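Local coordinates for protein nine-heme cytochrome c (Desulfovibrio desulfuricans, PDB 1OFW) that carries electrons through nine covalently bound c-type hemes and may form part of a transmembrane redox complex that passes electrons to the cytoplasm for sulfate reduction, at residues 85-88 and 92-95. Sequence-based numbering, arbitrary orientation.
Sequences IAKR and NTPV. With HEC (heme c), chain D.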
loop_
_atom_site.group_PDB
_atom_site.type_symbol
_atom_site.label_atom_id
_atom_site.label_comp_id
_atom_site.label_asym_id
_atom_site.label_seq_id
_atom_site.Cartn_x
_atom_site.Cartn_y
_atom_site.Cartn_z
ATOM N N ILE A 85 -12.828 2.264 -10.340
ATOM C CA ILE A 85 -13.201 3.477 -11.043
ATOM C C ILE A 85 -13.281 3.196 -12.544
ATOM O O ILE A 85 -12.292 2.801 -13.178
ATOM C CB ILE A 85 -12.169 4.595 -10.787
ATOM C CG1 ILE A 85 -11.971 4.856 -9.292
ATOM C CG2 ILE A 85 -12.570 5.871 -11.515
ATOM C CD1 ILE A 85 -10.750 5.693 -8.960
ATOM N N ALA A 86 -14.482 3.398 -13.090
ATOM C CA ALA A 86 -14.639 3.103 -14.522
ATOM C C ALA A 86 -13.819 4.026 -15.382
ATOM O O ALA A 86 -13.740 5.224 -15.184
ATOM C CB ALA A 86 -16.105 3.226 -14.899
ATOM N N LYS A 87 -13.222 3.506 -16.442
ATOM C CA LYS A 87 -12.688 4.394 -17.457
ATOM C C LYS A 87 -13.787 5.202 -18.145
ATOM O O LYS A 87 -14.791 4.615 -18.564
ATOM C CB LYS A 87 -11.937 3.540 -18.491
ATOM C CG LYS A 87 -11.233 4.375 -19.541
ATOM C CD LYS A 87 -9.726 4.408 -19.409
ATOM C CE LYS A 87 -9.037 3.971 -20.696
ATOM N NZ LYS A 87 -9.609 4.574 -21.924
ATOM N N ARG A 88 -13.627 6.504 -18.257
ATOM C CA ARG A 88 -14.402 7.554 -18.834
ATOM C C ARG A 88 -14.115 7.567 -20.349
ATOM O O ARG A 88 -12.942 7.626 -20.718
ATOM C CB ARG A 88 -14.094 8.927 -18.223
ATOM C CG ARG A 88 -14.971 9.284 -17.030
ATOM C CD ARG A 88 -15.024 8.185 -15.975
ATOM N NE ARG A 88 -15.798 8.639 -14.828
ATOM C CZ ARG A 88 -15.933 8.010 -13.666
ATOM N NH1 ARG A 88 -15.350 6.866 -13.426
ATOM N NH2 ARG A 88 -16.678 8.571 -12.728
ATOM N N ASN A 92 -11.347 13.290 -18.372
ATOM C CA ASN A 92 -10.499 12.608 -17.402
ATOM C C ASN A 92 -11.241 11.476 -16.704
ATOM O O ASN A 92 -12.435 11.531 -16.432
ATOM C CB ASN A 92 -9.949 13.580 -16.355
ATOM C CG ASN A 92 -9.234 14.722 -17.056
ATOM O OD1 ASN A 92 -8.707 14.505 -18.150
ATOM N ND2 ASN A 92 -9.200 15.915 -16.484
ATOM N N THR A 93 -10.449 10.444 -16.446
ATOM C CA THR A 93 -10.800 9.414 -15.495
ATOM C C THR A 93 -10.251 9.803 -14.111
ATOM O O THR A 93 -9.046 9.892 -13.977
ATOM C CB THR A 93 -10.176 8.051 -15.840
ATOM O OG1 THR A 93 -10.551 7.722 -17.179
ATOM C CG2 THR A 93 -10.692 6.918 -14.957
ATOM N N PRO A 94 -11.126 10.011 -13.158
ATOM C CA PRO A 94 -10.626 10.358 -11.812
ATOM C C PRO A 94 -9.763 9.244 -11.229
ATOM O O PRO A 94 -9.801 8.074 -11.579
ATOM C CB PRO A 94 -11.892 10.541 -10.984
ATOM C CG PRO A 94 -12.955 10.846 -11.992
ATOM C CD PRO A 94 -12.589 9.998 -13.160
ATOM N N VAL A 95 -8.940 9.723 -10.286
ATOM C CA VAL A 95 -8.187 8.835 -9.404
ATOM C C VAL A 95 -8.624 9.134 -7.977
ATOM O O VAL A 95 -9.028 10.211 -7.568
ATOM C CB VAL A 95 -6.670 9.039 -9.524
ATOM C CG1 VAL A 95 -6.219 8.767 -10.971
ATOM C CG2 VAL A 95 -6.264 10.449 -9.128
HETATM FE FE HEC D . -14.135 14.212 -8.173
HETATM C CHA HEC D . -15.886 11.709 -9.687
HETATM C CHB HEC D . -11.971 11.940 -6.834
HETATM C CHC HEC D . -12.248 16.772 -6.929
HETATM C CHD HEC D . -16.536 16.430 -9.103
HETATM N NA HEC D . -13.974 12.238 -8.244
HETATM C C1A HEC D . -14.785 11.341 -8.947
HETATM C C2A HEC D . -14.278 9.995 -8.778
HETATM C C3A HEC D . -13.220 10.068 -7.924
HETATM C C4A HEC D . -13.002 11.461 -7.619
HETATM C CMA HEC D . -12.343 8.913 -7.434
HETATM C CAA HEC D . -14.783 8.730 -9.480
HETATM C CBA HEC D . -15.818 7.986 -8.609
HETATM C CGA HEC D . -16.355 6.745 -9.328
HETATM O O1A HEC D . -16.188 6.620 -10.571
HETATM O O2A HEC D . -16.912 5.898 -8.596
HETATM N NB HEC D . -12.446 14.359 -7.157
HETATM C C1B HEC D . -11.713 13.287 -6.664
HETATM C C2B HEC D . -10.537 13.798 -5.957
HETATM C C3B HEC D . -10.603 15.134 -5.967
HETATM C C4B HEC D . -11.811 15.489 -6.713
HETATM C CMB HEC D . -9.460 12.874 -5.357
HETATM C CAB HEC D . -9.651 16.178 -5.384
HETATM C CBB HEC D . -8.212 15.911 -5.869
HETATM N NC HEC D . -14.317 16.207 -8.126
HETATM C C1C HEC D . -13.467 17.101 -7.504
HETATM C C2C HEC D . -14.015 18.450 -7.530
HETATM C C3C HEC D . -15.229 18.352 -8.120
HETATM C C4C HEC D . -15.419 16.968 -8.492
HETATM C CMC HEC D . -13.289 19.666 -6.922
HETATM C CAC HEC D . -16.317 19.440 -8.296
HETATM C CBC HEC D . -15.828 20.674 -9.070
HETATM N ND HEC D . -15.777 14.124 -9.314
HETATM C C1D HEC D . -16.638 15.162 -9.584
HETATM C C2D HEC D . -17.667 14.696 -10.495
HETATM C C3D HEC D . -17.453 13.396 -10.722
HETATM C C4D HEC D . -16.329 12.993 -9.887
HETATM C CMD HEC D . -18.743 15.646 -11.052
HETATM C CAD HEC D . -18.166 12.427 -11.705
HETATM C CBD HEC D . -17.387 12.528 -13.042
HETATM C CGD HEC D . -17.688 11.443 -14.051
HETATM O O1D HEC D . -17.004 11.412 -15.110
HETATM O O2D HEC D . -18.596 10.645 -13.741
#
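Pro-94 CD sits 3.8 Å above the centre of one face of the Arg-88 guanidinium, the two side chains crossing at about a right angle, and the arginine reaches both propionates of the heme. Arg-88 NE gives a nearly straight bond (172°) to O1D of the heme, 3.0 Å away, and NH2 binds O2D of the same propionate, a bidentate grip; NH1 and NH2 share O1A of the other. Arg-88 NH1 also donates to Ala-86 O at 2.9 Å, on a carbonyl lone pair and within the guanidinium plane; with the four bonds to the heme, this leaves the group little freedom to rotate. Arg-88 CG passes 3.4 Å from Asn-92 O, and a bend at chi2 (50°) turns the rest of the chain toward the propionates. Pro-94 CB presses onto the porphyrin, 3.3 Å from C2A of the heme. Ile-85 CG2 makes a van der Waals contact with Pro-94 O, 3.5 Å away. Farther out, a long, weak bond runs from Arg-88 N to the Thr-93 hydroxyl OG1, between nearly antiparallel segments, while Asn-92 ND2 bonds to the carbonyl of His-52, an axial heme ligand. Arg-88 and Pro-94 thus line one heme pocket of the cytochrome c3-like N-terminal region, on a surface loop between helices 76-81 and 97-107.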